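Local coordinates for probable acetyltransferases (Chromobacterium violaceum, PDB 3PZJ), which probably transfers an acetyl group from acetyl-coenzyme A to an amine, perhaps the N-terminal serine or alanine of a protein, as a GNAT-family acetyltransferase, at residues A[50-53]-A[54-57]; A[62-65]-A[66-69]; A[137-140]-A[141-145]; A[167-170]-A[171-175]; A[198-202]-A[203-207]. All coordinates share one frame; numbering follows the deposited sequence.

Each contact joins two consecutive segments, so the five stand in series along the chain and none nests in or crosses another. Contact 1 is two turns of helix 46-58; contact 2 is the turn in the loop that follows, and F57 packs on H63 and W64 between them. Contact 3 lies on helix 135-150, in the beta-alpha-beta unit running from strand 119-127 to strand 155-161. Contact 4 ends helix 165-174, where F174 touches T138 and V141 of contact 3. Contact 5 passes from strand 191-201 into the C-terminal helix; its W205 meets F142 while F198 packs on A168, A171 and R172. Contacts 1 and 5 lie on opposite sides of the chain's centre.

Contact 1 (A[50-53]-A[54-57]); sequences GAAL and FRLF
R55 folds back along helix 46-58, the first long helix of this GNAT fold, and lies over the backbone of A51. The helical ladder satisfies the amides in turn: F54 N donates to G50 O (2.9 Å), R55 N to A51 O (3.1 Å) and L56 N to A52 O (3.2 Å). L56 N also makes a weak bond to L53 O, three residues back, so this donor is shared between two carbonyls. The R55 chain bends at chi3 (-148°), which brings one flat face of its guanidinium over A51 O. R55 NH2 reaches A51 CB at 3.5 Å, and the small methyl group lets the cation lie close to the helix. On the buried side L53 packs on F78 of helix 75-87 and F107 of strand 106-114, and meets L56 only loosely. F54 also turns to helix 75-87, touching E75 and F78, as suits an aromatic residue on a face between two helices. F57, bulky and buried, joins F107 too and meets the rings of H63 and W64. Its ring approaches the last carbonyl of segment 50-53 obliquely, with F57 CD2 3.3 Å from L53 O.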
loop_
_atom_site.group_PDB
_atom_site.type_symbol
_atom_site.label_atom_id
_atom_site.label_comp_id
_atom_site.label_asym_id
_atom_site.label_seq_id
_atom_site.Cartn_x
_atom_site.Cartn_y
_atom_site.Cartn_z
ATOM N N GLY A 50 -14.262 -12.974 -20.093
ATOM C CA GLY A 50 -15.137 -11.889 -19.671
ATOM C C GLY A 50 -16.639 -12.177 -19.631
ATOM O O GLY A 50 -17.275 -11.937 -18.610
ATOM N N ALA A 51 -17.235 -12.609 -20.746
ATOM C CA ALA A 51 -18.710 -12.836 -20.787
ATOM C C ALA A 51 -19.157 -13.960 -19.850
ATOM O O ALA A 51 -20.154 -13.822 -19.166
ATOM C CB ALA A 51 -19.188 -13.110 -22.246
ATOM N N ALA A 52 -18.351 -15.012 -19.741
ATOM C CA ALA A 52 -18.666 -16.098 -18.832
ATOM C C ALA A 52 -18.643 -15.605 -17.413
ATOM O O ALA A 52 -19.530 -15.963 -16.613
ATOM C CB ALA A 52 -17.747 -17.262 -19.005
ATOM N N LEU A 53 -17.632 -14.807 -17.070
ATOM C CA LEU A 53 -17.534 -14.346 -15.681
ATOM C C LEU A 53 -18.658 -13.389 -15.399
ATOM O O LEU A 53 -19.192 -13.405 -14.323
ATOM C CB LEU A 53 -16.176 -13.663 -15.418
ATOM C CG LEU A 53 -15.018 -14.670 -15.338
ATOM C CD1 LEU A 53 -13.716 -13.851 -15.405
ATOM C CD2 LEU A 53 -15.056 -15.577 -14.085
ATOM N N PHE A 54 -18.997 -12.528 -16.367
ATOM C CA PHE A 54 -20.096 -11.615 -16.161
ATOM C C PHE A 54 -21.363 -12.363 -15.761
ATOM O O PHE A 54 -22.027 -11.993 -14.802
ATOM C CB PHE A 54 -20.337 -10.830 -17.448
ATOM C CG PHE A 54 -21.518 -9.933 -17.390
ATOM C CD1 PHE A 54 -21.544 -8.881 -16.531
ATOM C CD2 PHE A 54 -22.646 -10.207 -18.124
ATOM C CE1 PHE A 54 -22.582 -8.074 -16.446
ATOM C CE2 PHE A 54 -23.733 -9.381 -18.024
ATOM C CZ PHE A 54 -23.686 -8.300 -17.192
ATOM N N ARG A 55 -21.698 -13.403 -16.522
ATOM C CA ARG A 55 -22.951 -14.196 -16.316
ATOM C C ARG A 55 -22.979 -14.795 -14.953
ATOM O O ARG A 55 -24.029 -14.903 -14.367
ATOM C CB ARG A 55 -23.052 -15.333 -17.290
ATOM C CG ARG A 55 -23.359 -14.844 -18.649
ATOM C CD ARG A 55 -23.538 -16.027 -19.634
ATOM N NE ARG A 55 -23.091 -15.594 -20.941
ATOM C CZ ARG A 55 -22.006 -16.017 -21.590
ATOM N NH1 ARG A 55 -21.220 -16.989 -21.117
ATOM N NH2 ARG A 55 -21.738 -15.477 -22.770
ATOM N N LEU A 56 -21.809 -15.192 -14.452
ATOM C CA LEU A 56 -21.742 -15.838 -13.179
ATOM C C LEU A 56 -22.331 -14.979 -12.043
ATOM O O LEU A 56 -22.922 -15.536 -11.092
ATOM C CB LEU A 56 -20.299 -16.193 -12.881
ATOM C CG LEU A 56 -19.928 -17.393 -12.086
ATOM C CD1 LEU A 56 -20.512 -18.668 -12.742
ATOM C CD2 LEU A 56 -18.336 -17.380 -12.068
ATOM N N PHE A 57 -22.197 -13.649 -12.125
ATOM C CA PHE A 57 -22.647 -12.780 -11.043
ATOM C C PHE A 57 -23.858 -11.936 -11.438
ATOM O O PHE A 57 -24.487 -11.349 -10.571
ATOM C CB PHE A 57 -21.508 -11.878 -10.588
ATOM C CG PHE A 57 -20.304 -12.641 -10.214
ATOM C CD1 PHE A 57 -20.256 -13.331 -9.024
ATOM C CD2 PHE A 57 -19.247 -12.734 -11.104
ATOM C CE1 PHE A 57 -19.111 -14.051 -8.712
ATOM C CE2 PHE A 57 -18.141 -13.482 -10.815
ATOM C CZ PHE A 57 -18.048 -14.124 -9.662
#

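Contact 2 (A[62-65]-A[66-69]); sequences SHWE and HLPY. With EDO (1,2-ethanediol), chain D.
W64 to L67 form a type I beta turn closed by L67 N donating to W64 O (2.9 Å, 163° at the hydrogen), with the donor standing above the carbonyl plane. The turn grows out of a short 3-10 segment that includes W64, and a water ties the two parts together: it donates to H63 O and accepts from H66 N, so the amide inside the turn is satisfied without a protein acceptor. At the outer corner E65 and H66 lie side by side. E65 CG sits over the imidazole face of H66, 3.9 Å from its centroid, in a CH-pi contact, and the carboxylate continues across the ring with the planes 18° apart. E65 is extended, CG anti to the backbone N (chi1 180°), which lays its chain along the ring; polar side chains suit this corner, where E65 is exposed. On the inner side L67 CD2 packs 4.1 Å from W64 CE3 and also approaches the H63 ring. W64 and Y69 meet rim to rim, W64 CZ3 to Y69 CE1 at 3.7 Å. Y69 OH bonds to N126 ND2. It also lies beside O1 of a 1,2-ethanediol, probably from the crystallisation liquor, but that pair is modelled too close to be taken at face value. N126, on strand 119-127, also takes H63 NE2 through OD1. The turn thus leans on that strand, in the loop between helices 46-58 and 75-87: W81 of the second helix meets Y69, F72 meets W64 edge-to-face, and K189 bonds to the L67 and Y69 carbonyls.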
loop_
_atom_site.group_PDB
_atom_site.type_symbol
_atom_site.label_atom_id
_atom_site.label_comp_id
_atom_site.label_asym_id
_atom_site.label_seq_id
_atom_site.Cartn_x
_atom_site.Cartn_y
_atom_site.Cartn_z
ATOM N N SER A 62 -26.101 -8.497 -4.917
ATOM C CA SER A 62 -25.584 -8.490 -3.535
ATOM C C SER A 62 -24.132 -8.986 -3.463
ATOM O O SER A 62 -23.443 -8.647 -2.545
ATOM C CB SER A 62 -26.492 -9.302 -2.581
ATOM O OG SER A 62 -26.345 -10.686 -2.827
ATOM N N HIS A 63 -23.665 -9.687 -4.490
ATOM C CA HIS A 63 -22.283 -10.124 -4.599
ATOM C C HIS A 63 -21.254 -8.994 -4.351
ATOM O O HIS A 63 -20.239 -9.179 -3.700
ATOM C CB HIS A 63 -22.022 -10.784 -5.979
ATOM C CG HIS A 63 -20.599 -11.217 -6.142
ATOM N ND1 HIS A 63 -20.064 -12.297 -5.477
ATOM C CD2 HIS A 63 -19.555 -10.585 -6.737
ATOM C CE1 HIS A 63 -18.769 -12.367 -5.742
ATOM N NE2 HIS A 63 -18.434 -11.327 -6.491
ATOM N N TRP A 64 -21.576 -7.805 -4.826
ATOM C CA TRP A 64 -20.686 -6.678 -4.866
ATOM C C TRP A 64 -20.778 -5.812 -3.578
ATOM O O TRP A 64 -20.012 -4.892 -3.435
ATOM C CB TRP A 64 -20.962 -5.852 -6.157
ATOM C CG TRP A 64 -21.126 -6.689 -7.410
ATOM C CD1 TRP A 64 -22.301 -7.014 -8.041
ATOM C CD2 TRP A 64 -20.075 -7.325 -8.169
ATOM N NE1 TRP A 64 -22.036 -7.825 -9.135
ATOM C CE2 TRP A 64 -20.677 -8.003 -9.232
ATOM C CE3 TRP A 64 -18.680 -7.418 -8.004
ATOM C CZ2 TRP A 64 -19.945 -8.735 -10.128
ATOM C CZ3 TRP A 64 -17.976 -8.120 -8.894
ATOM C CH2 TRP A 64 -18.593 -8.779 -9.952
ATOM N N GLU A 65 -21.632 -6.196 -2.604
ATOM C CA GLU A 65 -22.052 -5.323 -1.496
ATOM C C GLU A 65 -20.864 -4.700 -0.762
ATOM O O GLU A 65 -20.898 -3.514 -0.415
ATOM C CB GLU A 65 -22.894 -6.112 -0.436
ATOM C CG GLU A 65 -23.349 -5.216 0.744
ATOM C CD GLU A 65 -24.331 -5.879 1.696
ATOM O OE1 GLU A 65 -24.798 -7.009 1.407
ATOM O OE2 GLU A 65 -24.622 -5.233 2.733
ATOM N N HIS A 66 -19.850 -5.501 -0.476
ATOM C CA HIS A 66 -18.682 -4.998 0.294
ATOM C C HIS A 66 -17.411 -4.800 -0.566
ATOM O O HIS A 66 -16.253 -4.658 -0.043
ATOM C CB HIS A 66 -18.355 -5.981 1.402
ATOM C CG HIS A 66 -19.515 -6.309 2.292
ATOM N ND1 HIS A 66 -20.082 -5.389 3.156
ATOM C CD2 HIS A 66 -20.184 -7.472 2.478
ATOM C CE1 HIS A 66 -21.072 -5.970 3.814
ATOM N NE2 HIS A 66 -21.158 -7.236 3.417
ATOM N N LEU A 67 -17.592 -4.756 -1.872
ATOM C CA LEU A 67 -16.460 -4.623 -2.790
ATOM C C LEU A 67 -16.411 -3.254 -3.407
ATOM O O LEU A 67 -17.477 -2.622 -3.576
ATOM C CB LEU A 67 -16.631 -5.644 -3.881
ATOM C CG LEU A 67 -16.028 -7.023 -3.664
ATOM C CD1 LEU A 67 -15.772 -7.445 -2.216
ATOM C CD2 LEU A 67 -16.786 -8.082 -4.430
ATOM N N PRO A 68 -15.215 -2.806 -3.855
ATOM C CA PRO A 68 -15.165 -1.457 -4.400
ATOM C C PRO A 68 -15.586 -1.315 -5.857
ATOM O O PRO A 68 -15.360 -0.285 -6.464
ATOM C CB PRO A 68 -13.697 -1.021 -4.159
ATOM C CG PRO A 68 -12.970 -2.233 -3.916
ATOM C CD PRO A 68 -13.886 -3.386 -3.673
ATOM N N TYR A 69 -16.210 -2.349 -6.425
ATOM C CA TYR A 69 -16.648 -2.321 -7.794
ATOM C C TYR A 69 -17.897 -3.146 -7.897
ATOM O O TYR A 69 -18.242 -3.892 -7.000
ATOM C CB TYR A 69 -15.601 -2.941 -8.733
ATOM C CG TYR A 69 -14.921 -4.164 -8.169
ATOM C CD1 TYR A 69 -15.404 -5.446 -8.384
ATOM C CD2 TYR A 69 -13.750 -4.030 -7.432
ATOM C CE1 TYR A 69 -14.779 -6.556 -7.790
ATOM C CE2 TYR A 69 -13.107 -5.127 -6.880
ATOM C CZ TYR A 69 -13.605 -6.374 -7.084
ATOM O OH TYR A 69 -12.937 -7.432 -6.509
HETATM C C1 EDO D . -10.851 -6.663 -4.342
HETATM O O1 EDO D . -12.029 -7.432 -4.378
HETATM C C2 EDO D . -10.057 -7.055 -3.122
HETATM O O2 EDO D . -8.713 -7.005 -3.515
HETATM O O HOH W 1 -19.410 -8.015 -1.159
#

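Contact 3 (A[137-140]-A[141-145]); sequences ATEA and VFLLL
E139 O takes the amide of L143 in the shortest bond of this helical turn, 2.8 Å, with the donor nearly along the C=O axis. F142 N to T138 O follows at 3.0 Å and is straighter (171° at the hydrogen), V141 N to A137 O is 3.2 Å, and L144 N to A140 O is weak. The E139 carboxylate is used elsewhere: OE2 accepts from E37 N and OE1 from A38 N, so an acidic residue here grips the backbone that leads into strand 39-43. Its aliphatic part still serves the helix, for E139 CG rests 4.0 Å from L143 CD1. L143 has CG anti to its carbonyl carbon (chi1 -71°), which carries the branch back beside E139, L143 CG lying 3.3 Å from E139 O. F142 instead swings outward, where its ring meets W205. The alanines A137 and A140 are small enough to bring the helix close to F127 of strand 119-127. Branched V141, L143 and L144 fill the rest of the buried side against L41 and L108. This helix joins strands 119-127 and 155-161 in a beta-alpha-beta unit, lying against strands 39-43, 106-114 and 119-127.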
loop_
_atom_site.group_PDB
_atom_site.type_symbol
_atom_site.label_atom_id
_atom_site.label_comp_id
_atom_site.label_asym_id
_atom_site.label_seq_id
_atom_site.Cartn_x
_atom_site.Cartn_y
_atom_site.Cartn_z
ATOM N N ALA A 137 -12.905 -23.774 -3.609
ATOM C CA ALA A 137 -12.561 -22.409 -3.170
ATOM C C ALA A 137 -11.290 -22.378 -2.328
ATOM O O ALA A 137 -10.414 -21.574 -2.576
ATOM C CB ALA A 137 -13.720 -21.726 -2.441
ATOM N N THR A 138 -11.200 -23.263 -1.330
ATOM C CA THR A 138 -10.050 -23.350 -0.457
ATOM C C THR A 138 -8.801 -23.706 -1.248
ATOM O O THR A 138 -7.754 -23.097 -1.065
ATOM C CB THR A 138 -10.316 -24.364 0.692
ATOM O OG1 THR A 138 -11.556 -23.961 1.310
ATOM C CG2 THR A 138 -9.198 -24.283 1.725
ATOM N N GLU A 139 -8.905 -24.644 -2.185
ATOM C CA GLU A 139 -7.759 -24.946 -2.996
ATOM C C GLU A 139 -7.321 -23.771 -3.851
ATOM O O GLU A 139 -6.106 -23.542 -3.975
ATOM C CB GLU A 139 -8.039 -26.172 -3.883
ATOM C CG GLU A 139 -6.754 -26.576 -4.594
ATOM C CD GLU A 139 -6.800 -27.963 -5.237
ATOM O OE1 GLU A 139 -7.905 -28.501 -5.439
ATOM O OE2 GLU A 139 -5.702 -28.493 -5.555
ATOM N N ALA A 140 -8.283 -23.000 -4.400
ATOM C CA ALA A 140 -7.912 -21.846 -5.227
ATOM C C ALA A 140 -6.997 -20.876 -4.418
ATOM O O ALA A 140 -5.940 -20.423 -4.858
ATOM C CB ALA A 140 -9.171 -21.140 -5.713
ATOM N N VAL A 141 -7.414 -20.566 -3.213
ATOM C CA VAL A 141 -6.638 -19.654 -2.408
ATOM C C VAL A 141 -5.259 -20.289 -1.986
ATOM O O VAL A 141 -4.186 -19.665 -2.079
ATOM C CB VAL A 141 -7.433 -19.181 -1.199
ATOM C CG1 VAL A 141 -6.510 -18.389 -0.302
ATOM C CG2 VAL A 141 -8.558 -18.266 -1.613
ATOM N N PHE A 142 -5.297 -21.524 -1.518
ATOM C CA PHE A 142 -4.062 -22.256 -1.189
ATOM C C PHE A 142 -3.082 -22.256 -2.353
ATOM O O PHE A 142 -1.895 -22.043 -2.121
ATOM C CB PHE A 142 -4.441 -23.683 -0.897
ATOM C CG PHE A 142 -3.291 -24.588 -0.671
ATOM C CD1 PHE A 142 -2.806 -24.781 0.587
ATOM C CD2 PHE A 142 -2.788 -25.372 -1.717
ATOM C CE1 PHE A 142 -1.757 -25.686 0.814
ATOM C CE2 PHE A 142 -1.762 -26.253 -1.500
ATOM C CZ PHE A 142 -1.250 -26.410 -0.231
ATOM N N LEU A 143 -3.553 -22.426 -3.586
ATOM C CA LEU A 143 -2.640 -22.396 -4.778
ATOM C C LEU A 143 -1.970 -21.013 -5.019
ATOM O O LEU A 143 -0.770 -20.963 -5.375
ATOM C CB LEU A 143 -3.347 -22.846 -6.018
ATOM C CG LEU A 143 -3.689 -24.294 -6.121
ATOM C CD1 LEU A 143 -4.691 -24.566 -7.317
ATOM C CD2 LEU A 143 -2.379 -25.108 -6.274
ATOM N N LEU A 144 -2.679 -19.896 -4.711
ATOM C CA LEU A 144 -2.030 -18.602 -4.808
ATOM C C LEU A 144 -1.077 -18.394 -3.688
ATOM O O LEU A 144 -0.028 -17.788 -3.918
ATOM C CB LEU A 144 -3.012 -17.453 -4.920
ATOM C CG LEU A 144 -3.828 -17.316 -6.207
ATOM C CD1 LEU A 144 -4.547 -16.003 -6.190
ATOM C CD2 LEU A 144 -3.008 -17.465 -7.515
ATOM N N LEU A 145 -1.359 -18.901 -2.485
ATOM C CA LEU A 145 -0.366 -18.769 -1.396
ATOM C C LEU A 145 0.905 -19.573 -1.760
ATOM O O LEU A 145 2.045 -19.032 -1.735
ATOM C CB LEU A 145 -0.995 -19.236 -0.090
ATOM C CG LEU A 145 -2.030 -18.259 0.489
ATOM C CD1 LEU A 145 -2.839 -18.995 1.582
ATOM C CD2 LEU A 145 -1.290 -17.028 1.057
#

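Contact 4 (A[167-170]-A[171-175]); sequences SAAA and ARRFG
F174 and A170 make the apolar contact of this last stretch of helix 165-174: A170 CB lies 3.9 Å from F174 CE2, and the ring leans obliquely over the turn, F174 CD2 3.1 Å from A170 O. An alanine at 170 keeps the surface low enough for the ring to settle beside it. Beyond this turn the ring packs on T138 and V141 of helix 135-150. A168 and A171, also small, let the helix approach F198 of strand 191-201.

Backbone hydrogen bonds run regularly from one segment to the next. A171 N donates to S167 O at 2.9 Å with a nearly straight 173°, R172 N to A168 O at 3.1 Å, R173 N to A169 O at 2.8 Å and F174 N to A170 O at 2.9 Å. S167 OG is engaged with W158 NE1 of strand 155-161. The helix then ends in a Schellman motif: G175, with phi at 100°, turns its amide back to R172 O and, weakly, to A171 O. A side chain there would collide with the carbonyl before it, so glycine fits.

Of the charged groups, R173 bends at chi3 (50°) so that its guanidinium lies with one face toward A169 O and R173 NH1 is 3.7 Å from A170 CA. R172 runs out extended, and only its aliphatic CG and CD pass A168 O. Chemically, then, backbone bonds and a glycine close this helix end, while the arginines contribute a flat guanidinium face and a length of hydrocarbon laid against the turn before.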
loop_
_atom_site.group_PDB
_atom_site.type_symbol
_atom_site.label_atom_id
_atom_site.label_comp_id
_atom_site.label_asym_id
_atom_site.label_seq_id
_atom_site.Cartn_x
_atom_site.Cartn_y
_atom_site.Cartn_z
ATOM N N SER A 167 -15.523 -12.312 4.562
ATOM C CA SER A 167 -14.141 -12.243 4.108
ATOM C C SER A 167 -13.144 -12.291 5.263
ATOM O O SER A 167 -12.141 -13.000 5.155
ATOM C CB SER A 167 -13.922 -11.046 3.164
ATOM O OG SER A 167 -12.570 -10.894 2.790
ATOM N N ALA A 168 -13.410 -11.572 6.343
ATOM C CA ALA A 168 -12.603 -11.625 7.532
ATOM C C ALA A 168 -12.512 -13.050 8.104
ATOM O O ALA A 168 -11.448 -13.515 8.488
ATOM C CB ALA A 168 -13.137 -10.654 8.576
ATOM N N ALA A 169 -13.599 -13.787 8.042
ATOM C CA ALA A 169 -13.643 -15.113 8.662
ATOM C C ALA A 169 -12.929 -16.078 7.741
ATOM O O ALA A 169 -12.183 -16.972 8.199
ATOM C CB ALA A 169 -15.115 -15.554 8.913
ATOM N N ALA A 170 -13.071 -15.847 6.439
ATOM C CA ALA A 170 -12.290 -16.592 5.471
ATOM C C ALA A 170 -10.787 -16.410 5.667
ATOM O O ALA A 170 -10.047 -17.355 5.667
ATOM C CB ALA A 170 -12.681 -16.201 3.964
ATOM N N ALA A 171 -10.339 -15.185 5.745
ATOM C CA ALA A 171 -8.922 -14.949 6.010
ATOM C C ALA A 171 -8.422 -15.737 7.216
ATOM O O ALA A 171 -7.404 -16.438 7.184
ATOM C CB ALA A 171 -8.647 -13.417 6.176
ATOM N N ARG A 172 -9.145 -15.627 8.314
ATOM C CA ARG A 172 -8.727 -16.344 9.526
ATOM C C ARG A 172 -8.766 -17.864 9.339
ATOM O O ARG A 172 -7.877 -18.563 9.818
ATOM C CB ARG A 172 -9.557 -15.874 10.745
ATOM C CG ARG A 172 -9.176 -14.524 11.242
ATOM C CD ARG A 172 -10.182 -14.004 12.284
ATOM N NE ARG A 172 -9.958 -12.687 12.871
ATOM C CZ ARG A 172 -8.986 -12.381 13.735
ATOM N NH1 ARG A 172 -8.088 -13.263 14.117
ATOM N NH2 ARG A 172 -8.938 -11.184 14.251
ATOM N N ARG A 173 -9.733 -18.340 8.598
ATOM C CA ARG A 173 -9.908 -19.748 8.361
ATOM C C ARG A 173 -8.721 -20.247 7.546
ATOM O O ARG A 173 -8.252 -21.296 7.786
ATOM C CB ARG A 173 -11.221 -19.954 7.639
ATOM C CG ARG A 173 -11.596 -21.344 7.401
ATOM C CD ARG A 173 -13.051 -21.547 7.158
ATOM N NE ARG A 173 -13.599 -20.673 6.160
ATOM C CZ ARG A 173 -14.562 -19.787 6.392
ATOM N NH1 ARG A 173 -15.017 -19.068 5.413
ATOM N NH2 ARG A 173 -15.095 -19.644 7.600
ATOM N N PHE A 174 -8.256 -19.444 6.614
ATOM C CA PHE A 174 -7.090 -19.786 5.770
ATOM C C PHE A 174 -5.762 -19.683 6.486
ATOM O O PHE A 174 -4.748 -20.155 6.009
ATOM C CB PHE A 174 -7.095 -18.941 4.491
ATOM C CG PHE A 174 -8.276 -19.197 3.581
ATOM C CD1 PHE A 174 -8.842 -20.468 3.442
ATOM C CD2 PHE A 174 -8.871 -18.159 2.916
ATOM C CE1 PHE A 174 -9.961 -20.686 2.579
ATOM C CE2 PHE A 174 -9.979 -18.355 2.052
ATOM C CZ PHE A 174 -10.536 -19.610 1.896
ATOM N N GLY A 175 -5.748 -19.072 7.640
ATOM C CA GLY A 175 -4.563 -18.997 8.451
ATOM C C GLY A 175 -3.809 -17.660 8.353
ATOM O O GLY A 175 -2.707 -17.576 8.839
#

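Contact 5 (A[198-202]-A[203-207]); sequences FSMLD and GEWDA
E204, on the first turn of the C-terminal helix, reaches back to the end of strand 191-201. E204 OE1 accepts L201 N at 3.0 Å and 169°, met from above the carboxylate plane. An extended chain with CG anti to the carbonyl carbon (chi1 -74°) carries the acid there, and a glutamate is long enough to make the span. OE2 pairs with R183 of the second subunit in a salt bridge, which would probably help keep the group ionised. D202 begins the helix: D206 N donates to D202 O at 3.2 Å, and D202 OD1 takes a weak bond from G203 N as well as one from Q184 of the second subunit. The selenomethionine M200 bends through chi2 and chi3, setting M200 SE at the indole edge, 3.6 Å from W205 CE3, in a Met-aromatic contact. M200 CE touches E204 CB at 3.7 Å. W205, its CG anti to the backbone N, carries the indole away from the strand and onto helix 135-150, where it stacks on F149; a broad aromatic suits this seam. L201 is the N-cap residue; L201 O accepts W205 N at 3.1 Å and, weakly, E204 N. The whole is a strand-to-helix junction, with a side-chain acceptor for the last strand amide, at the border between subunits.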
loop_
_atom_site.group_PDB
_atom_site.type_symbol
_atom_site.label_atom_id
_atom_site.label_comp_id
_atom_site.label_asym_id
_atom_site.label_seq_id
_atom_site.Cartn_x
_atom_site.Cartn_y
_atom_site.Cartn_z
ATOM N N PHE A 198 -4.871 -8.422 7.058
ATOM C CA PHE A 198 -4.427 -9.690 7.512
ATOM C C PHE A 198 -3.164 -10.079 6.720
ATOM O O PHE A 198 -3.015 -9.640 5.611
ATOM C CB PHE A 198 -5.448 -10.770 7.234
ATOM C CG PHE A 198 -6.792 -10.547 7.859
ATOM C CD1 PHE A 198 -7.134 -11.181 9.057
ATOM C CD2 PHE A 198 -7.766 -9.798 7.213
ATOM C CE1 PHE A 198 -8.405 -11.000 9.617
ATOM C CE2 PHE A 198 -9.007 -9.627 7.772
ATOM C CZ PHE A 198 -9.311 -10.191 8.997
ATOM N N SER A 199 -2.332 -10.974 7.244
ATOM C CA SER A 199 -1.164 -11.422 6.527
ATOM C C SER A 199 -0.724 -12.803 6.880
ATOM O O SER A 199 -1.020 -13.314 7.965
ATOM C CB SER A 199 0.023 -10.465 6.725
ATOM O OG SER A 199 0.604 -10.655 8.003
HETATM N N MSE A 200 0.006 -13.404 5.942
HETATM C CA MSE A 200 0.646 -14.700 6.113
HETATM C C MSE A 200 2.103 -14.588 5.665
HETATM O O MSE A 200 2.389 -14.266 4.512
HETATM C CB MSE A 200 -0.080 -15.771 5.300
HETATM C CG MSE A 200 0.842 -16.805 4.673
HETATM SE SE MSE A 200 0.204 -18.631 4.922
HETATM C CE MSE A 200 -0.004 -18.618 6.860
ATOM N N LEU A 201 3.015 -14.853 6.593
ATOM C CA LEU A 201 4.412 -14.683 6.389
ATOM C C LEU A 201 4.991 -15.971 5.865
ATOM O O LEU A 201 4.419 -17.065 6.064
ATOM C CB LEU A 201 5.077 -14.351 7.700
ATOM C CG LEU A 201 4.640 -13.116 8.472
ATOM C CD1 LEU A 201 5.640 -12.796 9.559
ATOM C CD2 LEU A 201 4.535 -11.900 7.496
ATOM N N ASP A 202 6.164 -15.867 5.249
ATOM C CA ASP A 202 6.806 -17.032 4.699
ATOM C C ASP A 202 7.057 -18.095 5.779
ATOM O O ASP A 202 6.910 -19.274 5.522
ATOM C CB ASP A 202 8.075 -16.705 3.884
ATOM C CG ASP A 202 9.127 -15.861 4.596
ATOM O OD1 ASP A 202 8.930 -15.434 5.724
ATOM O OD2 ASP A 202 10.200 -15.608 3.958
ATOM N N GLY A 203 7.487 -17.692 6.951
ATOM C CA GLY A 203 7.729 -18.660 8.004
ATOM C C GLY A 203 6.483 -19.315 8.534
ATOM O O GLY A 203 6.562 -20.446 9.024
ATOM N N GLU A 204 5.349 -18.659 8.402
ATOM C CA GLU A 204 4.078 -19.241 8.839
ATOM C C GLU A 204 3.600 -20.288 7.866
ATOM O O GLU A 204 3.071 -21.341 8.277
ATOM C CB GLU A 204 3.017 -18.144 9.005
ATOM C CG GLU A 204 3.280 -17.367 10.208
ATOM C CD GLU A 204 2.558 -16.025 10.262
ATOM O OE1 GLU A 204 1.896 -15.509 9.300
ATOM O OE2 GLU A 204 2.678 -15.483 11.341
ATOM N N TRP A 205 3.875 -20.023 6.595
ATOM C CA TRP A 205 3.512 -20.892 5.501
ATOM C C TRP A 205 4.254 -22.184 5.711
ATOM O O TRP A 205 3.650 -23.229 5.637
ATOM C CB TRP A 205 3.877 -20.285 4.143
ATOM C CG TRP A 205 3.676 -21.206 3.008
ATOM C CD1 TRP A 205 4.621 -21.809 2.272
ATOM C CD2 TRP A 205 2.396 -21.672 2.495
ATOM N NE1 TRP A 205 4.032 -22.632 1.329
ATOM C CE2 TRP A 205 2.670 -22.549 1.442
ATOM C CE3 TRP A 205 1.061 -21.443 2.853
ATOM C CZ2 TRP A 205 1.657 -23.197 0.719
ATOM C CZ3 TRP A 205 0.049 -22.106 2.138
ATOM C CH2 TRP A 205 0.363 -22.941 1.078
ATOM N N ASP A 206 5.552 -22.093 5.988
ATOM C CA ASP A 206 6.338 -23.313 6.306
ATOM C C ASP A 206 5.694 -24.216 7.344
ATOM O O ASP A 206 5.655 -25.441 7.152
ATOM C CB ASP A 206 7.738 -22.940 6.745
ATOM C CG ASP A 206 8.574 -22.367 5.603
ATOM O OD1 ASP A 206 8.248 -22.610 4.404
ATOM O OD2 ASP A 206 9.550 -21.642 5.903
ATOM N N ALA A 207 5.141 -23.634 8.412
ATOM C CA ALA A 207 4.492 -24.424 9.479
ATOM C C ALA A 207 3.038 -24.881 9.195
ATOM O O ALA A 207 2.411 -24.522 8.173
ATOM C CB ALA A 207 4.580 -23.649 10.854
#